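Local atomic coordinates of biliverdin reductase (Synechocystis sp., PDB entry 5B3V), a protein that probably reduces the bile pigment biliverdin with NADPH, holding the cofactor on a Rossmann-fold domain of the Gfo/Idh/MocA oxidoreductase family. Residues H132-G137 with R188-T193; A156-I161 with R249-H254; L221-L226 with E235-K240. One frame throughout, in Å; residues are numbered along the deposited sequence.

Contact 1 of 3, residues H132-G137 with R188-T193; sequences HIELLG and RISRFT. With BLA (biliverdine IX alpha), chain G.
Glu134 reaches from the short 3-10 turn after strand 128-131 to helix 186-196, where Ser190 and Arg191 receive it. Its CB lies over one face of the Arg191 guanidinium, 3.5 Å from Arg191 NH1, and also close to the propionate oxygen O1D of the chain G biliverdin. CG, set between the backbone N and the carbonyl carbon (chi1 78°), continues past the aliphatic part of Arg191, and a bend at chi2 swings the carboxylate away from the guanidinium; the two planes are 42° apart. At the tip a single oxygen takes two bonds. Ser190 OG donates to the anti lone pair of Glu134 OE2 at 2.6 Å, while His132 ND1 donates to the syn lone pair of Glu134 OE2 at 2.9 Å, the oxygen lying close to the plane of the imidazole. This His-carboxylate pair continues on the far side of the ring, where His132 NE2 bonds to Ser311. The turn and helix meet at the biliverdin pocket, between the Rossmann domain and the C-terminal alpha/beta domain, close to the NADP-binding Tyr105. From the helix two arginines grip the propionates of the chain G pigment. Arg191, extended from CG to NE, presents its guanidinium edge: Arg191 NH1 meets biliverdin O2D at 2.7 Å with an N-H...O angle of 171°, and Arg191 NH2 meets O1D at 2.7 Å. Arg188 NH1 binds O1A of the other propionate at 2.8 Å, and its NH2 adds a longer bond to O2A. Leu135 CD2 packs against Ser190 OG at 4.1 Å.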
# COMPACT_ATOMS: atom_id res chain seq x y z
N HIS A 132 1.03 5.21 1.99
CA HIS A 132 0.59 4.19 2.95
C HIS A 132 -0.63 4.73 3.69
O HIS A 132 -0.53 5.23 4.81
CB HIS A 132 1.71 3.80 3.91
CG HIS A 132 2.75 2.91 3.30
ND1 HIS A 132 2.66 1.53 3.33
CD2 HIS A 132 3.89 3.20 2.64
CE1 HIS A 132 3.70 1.01 2.72
NE2 HIS A 132 4.47 2.00 2.29
N ILE A 133 -1.80 4.62 3.05
CA ILE A 133 -3.03 5.14 3.62
C ILE A 133 -3.55 4.31 4.79
O ILE A 133 -4.42 4.79 5.53
CB ILE A 133 -4.14 5.26 2.55
CG1 ILE A 133 -4.39 3.91 1.87
CG2 ILE A 133 -3.77 6.33 1.53
CD1 ILE A 133 -5.50 3.95 0.83
N GLU A 134 -3.06 3.09 4.97
CA GLU A 134 -3.43 2.33 6.16
C GLU A 134 -2.89 2.97 7.43
O GLU A 134 -3.43 2.72 8.52
CB GLU A 134 -2.92 0.89 6.08
CG GLU A 134 -1.44 0.69 6.36
CD GLU A 134 -0.56 1.02 5.18
OE1 GLU A 134 -1.05 1.63 4.21
OE2 GLU A 134 0.64 0.65 5.21
N LEU A 135 -1.85 3.79 7.33
CA LEU A 135 -1.30 4.49 8.49
C LEU A 135 -2.03 5.79 8.79
O LEU A 135 -1.74 6.41 9.82
CB LEU A 135 0.19 4.78 8.29
CG LEU A 135 1.13 3.58 8.20
CD1 LEU A 135 2.57 4.05 8.21
CD2 LEU A 135 0.88 2.60 9.34
N LEU A 136 -2.94 6.22 7.92
CA LEU A 136 -3.75 7.41 8.16
C LEU A 136 -5.18 7.08 8.57
O LEU A 136 -5.93 8.00 8.92
CB LEU A 136 -3.77 8.30 6.91
CG LEU A 136 -2.44 8.67 6.23
CD1 LEU A 136 -2.70 9.24 4.85
CD2 LEU A 136 -1.69 9.67 7.09
N GLY A 137 -5.55 5.81 8.55
CA GLY A 137 -6.93 5.42 8.76
C GLY A 137 -7.33 5.43 10.21
O GLY A 137 -6.52 5.57 11.12
N ARG A 188 -0.75 -4.89 5.38
CA ARG A 188 -0.91 -5.81 6.50
C ARG A 188 0.34 -5.83 7.37
O ARG A 188 0.26 -5.64 8.60
CB ARG A 188 -1.21 -7.22 5.98
CG ARG A 188 -2.26 -7.30 4.89
CD ARG A 188 -3.57 -6.65 5.30
NE ARG A 188 -4.58 -6.80 4.26
CZ ARG A 188 -4.66 -6.02 3.18
NH1 ARG A 188 -3.79 -5.04 3.00
NH2 ARG A 188 -5.61 -6.23 2.28
N ILE A 189 1.50 -6.05 6.76
CA ILE A 189 2.75 -6.09 7.51
C ILE A 189 3.12 -4.70 8.00
O ILE A 189 3.51 -4.51 9.16
CB ILE A 189 3.86 -6.71 6.65
CG1 ILE A 189 3.60 -8.20 6.42
CG2 ILE A 189 5.23 -6.50 7.29
CD1 ILE A 189 4.48 -8.81 5.37
N SER A 190 3.00 -3.70 7.13
CA SER A 190 3.34 -2.31 7.42
C SER A 190 2.79 -1.84 8.75
O SER A 190 3.48 -1.16 9.52
CB SER A 190 2.83 -1.40 6.30
OG SER A 190 2.62 -0.08 6.77
N ARG A 191 1.53 -2.19 9.03
CA ARG A 191 0.91 -1.86 10.31
C ARG A 191 1.75 -2.35 11.48
O ARG A 191 2.01 -1.60 12.43
CB ARG A 191 -0.49 -2.47 10.39
CG ARG A 191 -1.55 -1.81 9.55
CD ARG A 191 -2.87 -2.54 9.74
NE ARG A 191 -4.03 -1.72 9.43
CZ ARG A 191 -4.56 -1.61 8.21
NH1 ARG A 191 -4.03 -2.28 7.20
NH2 ARG A 191 -5.62 -0.83 8.02
N PHE A 192 2.18 -3.62 11.43
CA PHE A 192 2.91 -4.19 12.55
C PHE A 192 4.29 -3.55 12.71
O PHE A 192 4.70 -3.24 13.83
CB PHE A 192 3.04 -5.71 12.37
CG PHE A 192 1.77 -6.45 12.62
CD1 PHE A 192 1.41 -6.81 13.91
CD2 PHE A 192 0.93 -6.80 11.58
CE1 PHE A 192 0.23 -7.49 14.16
CE2 PHE A 192 -0.24 -7.49 11.81
CZ PHE A 192 -0.59 -7.84 13.11
N THR A 193 5.00 -3.34 11.60
CA THR A 193 6.32 -2.73 11.69
C THR A 193 6.24 -1.28 12.14
O THR A 193 7.17 -0.77 12.78
CB THR A 193 7.04 -2.82 10.34
OG1 THR A 193 6.17 -2.35 9.30
CG2 THR A 193 7.43 -4.26 10.05
CHA BLA G . -6.24 -1.10 -0.22
NA BLA G . -7.66 -1.56 -2.32
C1A BLA G . -6.49 -1.60 -1.67
C2A BLA G . -5.58 -2.16 -2.46
C3A BLA G . -6.17 -2.43 -3.62
C4A BLA G . -7.45 -2.08 -3.53
CMA BLA G . -5.51 -3.08 -4.84
CAA BLA G . -4.08 -2.41 -2.18
CBA BLA G . -3.68 -3.88 -1.92
CGA BLA G . -4.35 -4.49 -0.68
O1A BLA G . -4.04 -3.99 0.43
O2A BLA G . -5.10 -5.47 -0.86
CHB BLA G . -8.46 -2.26 -4.68
NB BLA G . -10.47 -1.87 -3.11
C1B BLA G . -9.95 -2.21 -4.29
C2B BLA G . -10.94 -2.49 -5.13
C3B BLA G . -12.08 -2.34 -4.49
C4B BLA G . -11.80 -1.96 -3.23
CMB BLA G . -10.78 -2.91 -6.59
OB BLA G . -12.62 -1.67 -2.19
CAB BLA G . -13.28 -2.55 -5.06
CBB BLA G . -14.54 -2.33 -4.21
NC BLA G . -10.40 1.09 -2.30
C1C BLA G . -11.28 1.12 -3.30
C2C BLA G . -12.43 1.64 -2.87
C3C BLA G . -12.26 1.97 -1.58
C4C BLA G . -11.02 1.62 -1.25
CMC BLA G . -13.64 1.80 -3.81
OC BLA G . -10.97 0.64 -4.54
CAC BLA G . -13.08 2.52 -0.67
CBC BLA G . -14.51 2.96 -1.04
CHD BLA G . -10.44 1.82 0.16
ND BLA G . -8.44 0.24 -0.35
C1D BLA G . -9.10 1.10 0.43
C2D BLA G . -8.41 1.26 1.54
C3D BLA G . -7.31 0.53 1.48
C4D BLA G . -7.32 -0.12 0.30
CMD BLA G . -8.81 2.16 2.72
CAD BLA G . -6.29 0.49 2.62
CBD BLA G . -6.47 -0.84 3.35
CGD BLA G . -5.58 -0.98 4.58
O1D BLA G . -5.73 -0.10 5.46
O2D BLA G . -4.86 -2.00 4.67
O HOH W 1 -5.64 1.96 9.45

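Contact 2 of 3, residues A156-I161 with R249-H254; sequences ARYSTI and RIFTLH. With BLA (biliverdine IX alpha), chain F.
Strands 156-161 and 249-254 run antiparallel, 179° between directions and 4.8 Å between axes, with hydrogen-bonded pairs at Arg157-Thr252 and Ser159-Ile250. Each pair closes two backbone bonds, among them Thr252 N to Arg157 O at 2.8 Å. Tyr158 and Phe251, a non-hydrogen-bonded pair, carry the side-chain packing. Tyr158 CB sits over the centre of the Phe251 ring, 4.1 Å from its centroid, as a CH-pi contact. The two rings meet obliquely, planes 32° apart, and Tyr158 CD1 comes 3.6 Å from Phe251 CG. Thr160 CG2 lies against the opposite face of the tyrosine. On the same face of the sheet Ala156 CB meets Leu253 CD2 at 3.5 Å. These two strands are adjacent in the large mixed sheet of the C-terminal alpha/beta domain, and helix 186-196 covers this face through Arg188, Arg191 and Phe192. Toward the pigment, Arg249 lies beside Tyr158 and points the same way, its CG 3.7 Å from Tyr158 OH. A bend at chi3 (61°) brings one face of its guanidinium over the CMD methyl of the chain F biliverdin, with CZ 3.4 Å from CMD, while NH1 forms a salt bridge with Glu265. With an alanine here in place of Arg249, Glu265 is likely to lose its charged mate and the pigment methyl the flat group lying against it. On the other face of the sheet, a water donates to Arg157 O and hydrogen-bonds Thr252 OG1 at 2.6 Å, bridging the strands; the extended Arg157 pairs with Glu235.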
# COMPACT_ATOMS: atom_id res chain seq x y z
N ALA A 156 -0.63 -10.82 18.75
CA ALA A 156 -1.34 -9.94 17.83
C ALA A 156 -1.68 -10.69 16.55
O ALA A 156 -0.91 -11.55 16.11
CB ALA A 156 -0.51 -8.70 17.50
N ARG A 157 -2.82 -10.35 15.96
CA ARG A 157 -3.29 -10.98 14.74
C ARG A 157 -4.07 -9.97 13.92
O ARG A 157 -4.86 -9.20 14.48
CB ARG A 157 -4.17 -12.20 15.06
CG ARG A 157 -4.84 -12.85 13.86
CD ARG A 157 -5.65 -14.07 14.31
NE ARG A 157 -6.32 -14.75 13.20
CZ ARG A 157 -5.82 -15.79 12.55
NH1 ARG A 157 -4.63 -16.28 12.88
NH2 ARG A 157 -6.50 -16.35 11.56
N TYR A 158 -3.84 -9.96 12.61
CA TYR A 158 -4.61 -9.13 11.68
C TYR A 158 -5.08 -10.02 10.54
O TYR A 158 -4.26 -10.48 9.73
CB TYR A 158 -3.78 -7.95 11.17
CG TYR A 158 -4.58 -6.97 10.34
CD1 TYR A 158 -5.84 -6.56 10.76
CD2 TYR A 158 -4.09 -6.46 9.15
CE1 TYR A 158 -6.58 -5.67 10.01
CE2 TYR A 158 -4.82 -5.57 8.40
CZ TYR A 158 -6.07 -5.17 8.83
OH TYR A 158 -6.81 -4.28 8.09
N SER A 159 -6.38 -10.28 10.49
CA SER A 159 -6.98 -11.12 9.46
C SER A 159 -7.81 -10.26 8.52
O SER A 159 -8.67 -9.49 8.96
CB SER A 159 -7.86 -12.21 10.09
OG SER A 159 -8.79 -12.74 9.15
N THR A 160 -7.54 -10.39 7.22
CA THR A 160 -8.35 -9.77 6.18
C THR A 160 -8.70 -10.85 5.17
O THR A 160 -7.82 -11.37 4.48
CB THR A 160 -7.61 -8.61 5.49
OG1 THR A 160 -6.47 -9.12 4.79
CG2 THR A 160 -7.14 -7.58 6.51
N ILE A 161 -9.98 -11.19 5.08
CA ILE A 161 -10.46 -12.21 4.16
C ILE A 161 -11.51 -11.58 3.25
O ILE A 161 -12.56 -11.15 3.73
CB ILE A 161 -11.01 -13.45 4.89
CG1 ILE A 161 -9.84 -14.24 5.50
CG2 ILE A 161 -11.80 -14.32 3.94
CD1 ILE A 161 -10.24 -15.36 6.43
N ARG A 249 -12.21 -8.51 8.71
CA ARG A 249 -11.19 -7.46 8.81
C ARG A 249 -11.03 -7.19 10.31
O ARG A 249 -11.60 -6.25 10.86
CB ARG A 249 -11.53 -6.20 8.02
CG ARG A 249 -10.45 -5.12 8.11
CD ARG A 249 -10.43 -4.22 6.88
NE ARG A 249 -11.69 -3.50 6.69
CZ ARG A 249 -12.03 -2.41 7.36
NH1 ARG A 249 -11.22 -1.91 8.28
NH2 ARG A 249 -13.19 -1.82 7.12
N ILE A 250 -10.25 -8.04 10.96
CA ILE A 250 -10.15 -8.09 12.41
C ILE A 250 -8.70 -7.86 12.81
O ILE A 250 -7.81 -8.59 12.36
CB ILE A 250 -10.66 -9.42 12.98
CG1 ILE A 250 -12.07 -9.72 12.47
CG2 ILE A 250 -10.62 -9.41 14.49
CD1 ILE A 250 -12.46 -11.18 12.59
N PHE A 251 -8.47 -6.86 13.66
CA PHE A 251 -7.16 -6.58 14.23
C PHE A 251 -7.27 -6.80 15.74
O PHE A 251 -7.99 -6.07 16.42
CB PHE A 251 -6.71 -5.16 13.91
CG PHE A 251 -5.22 -4.98 13.88
CD1 PHE A 251 -4.64 -4.03 13.05
CD2 PHE A 251 -4.39 -5.75 14.67
CE1 PHE A 251 -3.27 -3.85 13.03
CE2 PHE A 251 -3.02 -5.58 14.65
CZ PHE A 251 -2.46 -4.63 13.82
N THR A 252 -6.56 -7.81 16.24
CA THR A 252 -6.55 -8.13 17.66
C THR A 252 -5.14 -7.92 18.22
O THR A 252 -4.16 -8.32 17.59
CB THR A 252 -7.01 -9.57 17.92
OG1 THR A 252 -8.22 -9.82 17.21
CG2 THR A 252 -7.24 -9.80 19.41
N LEU A 253 -5.07 -7.30 19.39
CA LEU A 253 -3.81 -7.06 20.09
C LEU A 253 -3.99 -7.43 21.55
O LEU A 253 -4.80 -6.82 22.25
CB LEU A 253 -3.38 -5.59 19.98
CG LEU A 253 -3.11 -4.98 18.61
CD1 LEU A 253 -3.11 -3.47 18.74
CD2 LEU A 253 -1.77 -5.45 18.05
N HIS A 254 -3.25 -8.43 22.00
CA HIS A 254 -3.30 -8.88 23.39
C HIS A 254 -2.10 -8.33 24.14
O HIS A 254 -0.96 -8.69 23.85
CB HIS A 254 -3.34 -10.40 23.48
CG HIS A 254 -4.61 -11.01 22.97
ND1 HIS A 254 -5.81 -10.88 23.62
CD2 HIS A 254 -4.86 -11.76 21.86
CE1 HIS A 254 -6.75 -11.52 22.95
NE2 HIS A 254 -6.20 -12.06 21.87
CHA BLA F . -9.64 -3.17 0.32
NA BLA F . -11.66 -4.44 -0.56
C1A BLA F . -10.34 -4.21 -0.60
C2A BLA F . -9.75 -5.00 -1.54
C3A BLA F . -10.75 -5.72 -2.07
C4A BLA F . -11.88 -5.37 -1.49
CMA BLA F . -10.78 -6.79 -3.15
CAA BLA F . -8.21 -5.03 -1.86
CBA BLA F . -7.58 -5.36 -3.26
CGA BLA F . -7.69 -6.73 -3.96
O1A BLA F . -6.92 -7.64 -3.58
O2A BLA F . -8.45 -6.81 -4.96
CHB BLA F . -13.17 -6.07 -1.91
NB BLA F . -14.86 -4.50 -0.82
C1B BLA F . -14.46 -5.30 -1.81
C2B BLA F . -15.40 -5.40 -2.73
C3B BLA F . -16.42 -4.62 -2.35
C4B BLA F . -16.08 -4.08 -1.17
CMB BLA F . -15.20 -6.27 -3.98
OB BLA F . -16.81 -3.23 -0.41
CAB BLA F . -17.62 -4.35 -2.90
CBB BLA F . -18.05 -4.99 -4.23
NC BLA F . -14.59 -0.77 0.07
C1C BLA F . -15.69 -0.40 -0.59
C2C BLA F . -16.30 0.56 0.09
C3C BLA F . -15.60 0.82 1.19
C4C BLA F . -14.53 -0.01 1.17
CMC BLA F . -17.60 1.27 -0.32
OC BLA F . -16.08 -0.97 -1.77
CAC BLA F . -16.02 1.78 2.04
CBC BLA F . -15.25 2.13 3.31
CHD BLA F . -13.41 -0.12 2.21
ND BLA F . -11.69 -1.65 0.86
C1D BLA F . -12.19 -1.04 1.96
C2D BLA F . -11.40 -1.29 2.97
C3D BLA F . -10.42 -2.08 2.58
C4D BLA F . -10.57 -2.31 1.26
CMD BLA F . -11.60 -0.77 4.40
CAD BLA F . -9.37 -2.46 3.66
CBD BLA F . -8.39 -3.62 3.47
CGD BLA F . -9.02 -4.99 3.34
O1D BLA F . -10.10 -5.18 3.93
O2D BLA F . -8.33 -5.85 2.74
O HOH W 2 -7.51 -10.62 14.87
O HOH W 3 -8.56 -1.98 9.73

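Contact 3 of 3, residues L221-L226 with E235-K240. With BLA (biliverdine IX alpha), chain F.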
# COMPACT_ATOMS: atom_id res chain seq x y z
N LEU A 221 -4.54 -17.95 -0.20
CA LEU A 221 -4.41 -17.80 1.24
C LEU A 221 -2.94 -17.61 1.56
O LEU A 221 -2.12 -18.48 1.24
CB LEU A 221 -4.98 -19.01 1.98
CG LEU A 221 -4.85 -19.05 3.51
CD1 LEU A 221 -5.69 -17.96 4.17
CD2 LEU A 221 -5.24 -20.42 4.03
N ALA A 222 -2.60 -16.47 2.16
CA ALA A 222 -1.24 -16.16 2.56
C ALA A 222 -1.21 -15.90 4.06
O ALA A 222 -1.94 -15.03 4.55
CB ALA A 222 -0.69 -14.95 1.80
N THR A 223 -0.39 -16.66 4.77
CA THR A 223 -0.23 -16.51 6.21
C THR A 223 1.24 -16.27 6.52
O THR A 223 2.11 -16.99 6.02
CB THR A 223 -0.72 -17.75 6.96
OG1 THR A 223 0.01 -18.90 6.51
CG2 THR A 223 -2.19 -17.98 6.70
N ALA A 224 1.50 -15.25 7.34
CA ALA A 224 2.84 -14.94 7.83
C ALA A 224 2.83 -14.99 9.35
O ALA A 224 1.91 -14.47 9.99
CB ALA A 224 3.30 -13.56 7.36
N TYR A 225 3.85 -15.61 9.92
CA TYR A 225 4.00 -15.71 11.37
C TYR A 225 5.28 -14.99 11.75
O TYR A 225 6.38 -15.48 11.49
CB TYR A 225 4.02 -17.17 11.82
CG TYR A 225 2.77 -17.91 11.39
CD1 TYR A 225 1.52 -17.48 11.80
CD2 TYR A 225 2.84 -19.03 10.57
CE1 TYR A 225 0.37 -18.14 11.41
CE2 TYR A 225 1.70 -19.70 10.18
CZ TYR A 225 0.46 -19.25 10.60
OH TYR A 225 -0.69 -19.91 10.22
N LEU A 226 5.13 -13.81 12.34
CA LEU A 226 6.25 -12.92 12.63
C LEU A 226 6.56 -12.95 14.12
O LEU A 226 5.64 -12.85 14.95
CB LEU A 226 5.94 -11.49 12.20
CG LEU A 226 5.32 -11.23 10.82
CD1 LEU A 226 5.16 -9.73 10.60
CD2 LEU A 226 6.15 -11.85 9.71
N GLU A 235 0.48 -12.62 13.84
CA GLU A 235 -0.06 -13.45 12.77
C GLU A 235 -0.70 -12.55 11.72
O GLU A 235 -1.55 -11.73 12.05
CB GLU A 235 -1.08 -14.45 13.32
CG GLU A 235 -0.51 -15.40 14.35
CD GLU A 235 -1.58 -16.16 15.11
OE1 GLU A 235 -2.76 -15.75 15.05
OE2 GLU A 235 -1.24 -17.16 15.77
N VAL A 236 -0.28 -12.73 10.47
CA VAL A 236 -0.78 -11.94 9.34
C VAL A 236 -1.49 -12.90 8.40
O VAL A 236 -0.84 -13.76 7.78
CB VAL A 236 0.34 -11.19 8.62
CG1 VAL A 236 -0.20 -10.46 7.40
CG2 VAL A 236 1.04 -10.23 9.57
N ILE A 237 -2.81 -12.77 8.29
CA ILE A 237 -3.64 -13.65 7.47
C ILE A 237 -4.26 -12.83 6.36
O ILE A 237 -4.99 -11.86 6.63
CB ILE A 237 -4.73 -14.35 8.31
CG1 ILE A 237 -4.16 -14.80 9.66
CG2 ILE A 237 -5.30 -15.54 7.55
CD1 ILE A 237 -3.11 -15.88 9.55
N TYR A 238 -3.97 -13.20 5.11
CA TYR A 238 -4.53 -12.54 3.94
C TYR A 238 -5.14 -13.60 3.04
O TYR A 238 -4.45 -14.55 2.65
CB TYR A 238 -3.46 -11.74 3.19
CG TYR A 238 -3.92 -11.18 1.85
CD1 TYR A 238 -3.82 -11.93 0.69
CD2 TYR A 238 -4.45 -9.90 1.76
CE1 TYR A 238 -4.23 -11.43 -0.53
CE2 TYR A 238 -4.87 -9.39 0.55
CZ TYR A 238 -4.76 -10.16 -0.59
OH TYR A 238 -5.17 -9.65 -1.80
N GLY A 239 -6.41 -13.44 2.71
CA GLY A 239 -7.09 -14.38 1.85
C GLY A 239 -8.16 -13.67 1.05
O GLY A 239 -8.82 -12.74 1.53
N LYS A 240 -8.33 -14.11 -0.19
CA LYS A 240 -9.36 -13.56 -1.05
C LYS A 240 -9.65 -14.56 -2.16
O LYS A 240 -8.82 -15.41 -2.48
CB LYS A 240 -8.96 -12.20 -1.63
CG LYS A 240 -8.16 -12.27 -2.92
CD LYS A 240 -7.71 -10.88 -3.34
CE LYS A 240 -6.88 -10.92 -4.61
NZ LYS A 240 -6.04 -9.70 -4.75
CHA BLA F . -9.64 -3.17 0.32
NA BLA F . -11.66 -4.44 -0.56
C1A BLA F . -10.34 -4.21 -0.60
C2A BLA F . -9.75 -5.00 -1.54
C3A BLA F . -10.75 -5.72 -2.07
C4A BLA F . -11.88 -5.37 -1.49
CMA BLA F . -10.78 -6.79 -3.15
CAA BLA F . -8.21 -5.03 -1.86
CBA BLA F . -7.58 -5.36 -3.26
CGA BLA F . -7.69 -6.73 -3.96
O1A BLA F . -6.92 -7.64 -3.58
O2A BLA F . -8.45 -6.81 -4.96
CHB BLA F . -13.17 -6.07 -1.91
NB BLA F . -14.86 -4.50 -0.82
C1B BLA F . -14.46 -5.30 -1.81
C2B BLA F . -15.40 -5.40 -2.73
C3B BLA F . -16.42 -4.62 -2.35
C4B BLA F . -16.08 -4.08 -1.17
CMB BLA F . -15.20 -6.27 -3.98
OB BLA F . -16.81 -3.23 -0.41
CAB BLA F . -17.62 -4.35 -2.90
CBB BLA F . -18.05 -4.99 -4.23
NC BLA F . -14.59 -0.77 0.07
C1C BLA F . -15.69 -0.40 -0.59
C2C BLA F . -16.30 0.56 0.09
C3C BLA F . -15.60 0.82 1.19
C4C BLA F . -14.53 -0.01 1.17
CMC BLA F . -17.60 1.27 -0.32
OC BLA F . -16.08 -0.97 -1.77
CAC BLA F . -16.02 1.78 2.04
CBC BLA F . -15.25 2.13 3.31
CHD BLA F . -13.41 -0.12 2.21
ND BLA F . -11.69 -1.65 0.86
C1D BLA F . -12.19 -1.04 1.96
C2D BLA F . -11.40 -1.29 2.97
C3D BLA F . -10.42 -2.08 2.58
C4D BLA F . -10.57 -2.31 1.26
CMD BLA F . -11.60 -0.77 4.40
CAD BLA F . -9.37 -2.46 3.66
CBD BLA F . -8.39 -3.62 3.47
CGD BLA F . -9.02 -4.99 3.34
O1D BLA F . -10.10 -5.18 3.93
O2D BLA F . -8.33 -5.85 2.74
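Thr223 and Ile237 stand side by side and point the same way, a non-hydrogen-bonded pair in the antiparallel hairpin of strands 217-228 and 233-241. The threonine methyl CG2 meets Ile237 CD1 at 3.7 Å. Ile237 CG1 is anti to the carbonyl carbon (chi1 -41°), and a further bend at chi2 (-66°) turns CD1 back to the partner strand. Ile237 CG2 reaches the other way along that strand, 4.2 Å from Leu221 CD1, and these two side chains also run alongside each other. At the far end of this face Tyr225 and Glu235 approach at a slant: Glu235 CG comes to the edge of the phenol, 3.9 Å from Tyr225 CD1, and the carboxylate plane is turned 71° from the ring. That carboxylate also bonds to Tyr155. Leu221 is paired with Gly239, which has no side chain. On the other face the two alanines of strand 217-228 lie beside larger partners. Ala224 CB faces Val236 CB at 4.0 Å, Leu226 CD1 touches Val236 CG2, and Ala222 CB lies obliquely to the Tyr238 ring. Both alanines belong to hydrogen-bonded pairs; Ala222 N gives Tyr238 O a nearly straight bond of 2.7 Å. Tyr238 leads away from the neighbouring strand to the pigment site, where its OH accepts from Lys240 NZ at 3.1 Å. Lys240, extended beyond CG, also donates to propionate oxygen O1A of the chain F biliverdin and makes a cation-pi contact with Tyr173. Helix 181-184 packs on Ala222, Ala224 and Tyr238 through Leu182, helix 186-196 on Val236 and Tyr238, while strands 199-210 and 153-163 flank the hairpin in the sheet.

In the fold
All three contacts are largely buried, but contact 1 lies nearest the middle of the chain, about 8 Å from its centre, against about 17 and 16 Å for contacts 2 and 3. It joins a loop to a helix through polar and charged groups, whereas the other two pair strands of one sheet by backbone bonds and apolar packing. Strands 153-163 and 233-241 are neighbours, so contacts 2 and 3 are continuous, linked by Ala156 O to Glu235 N. Helix 186-196 of contact 1 lies on both, with Arg188 touching Thr160 and Val236. Contact 1 holds the chain G biliverdin, while contacts 2 and 3 meet the chain F molecule.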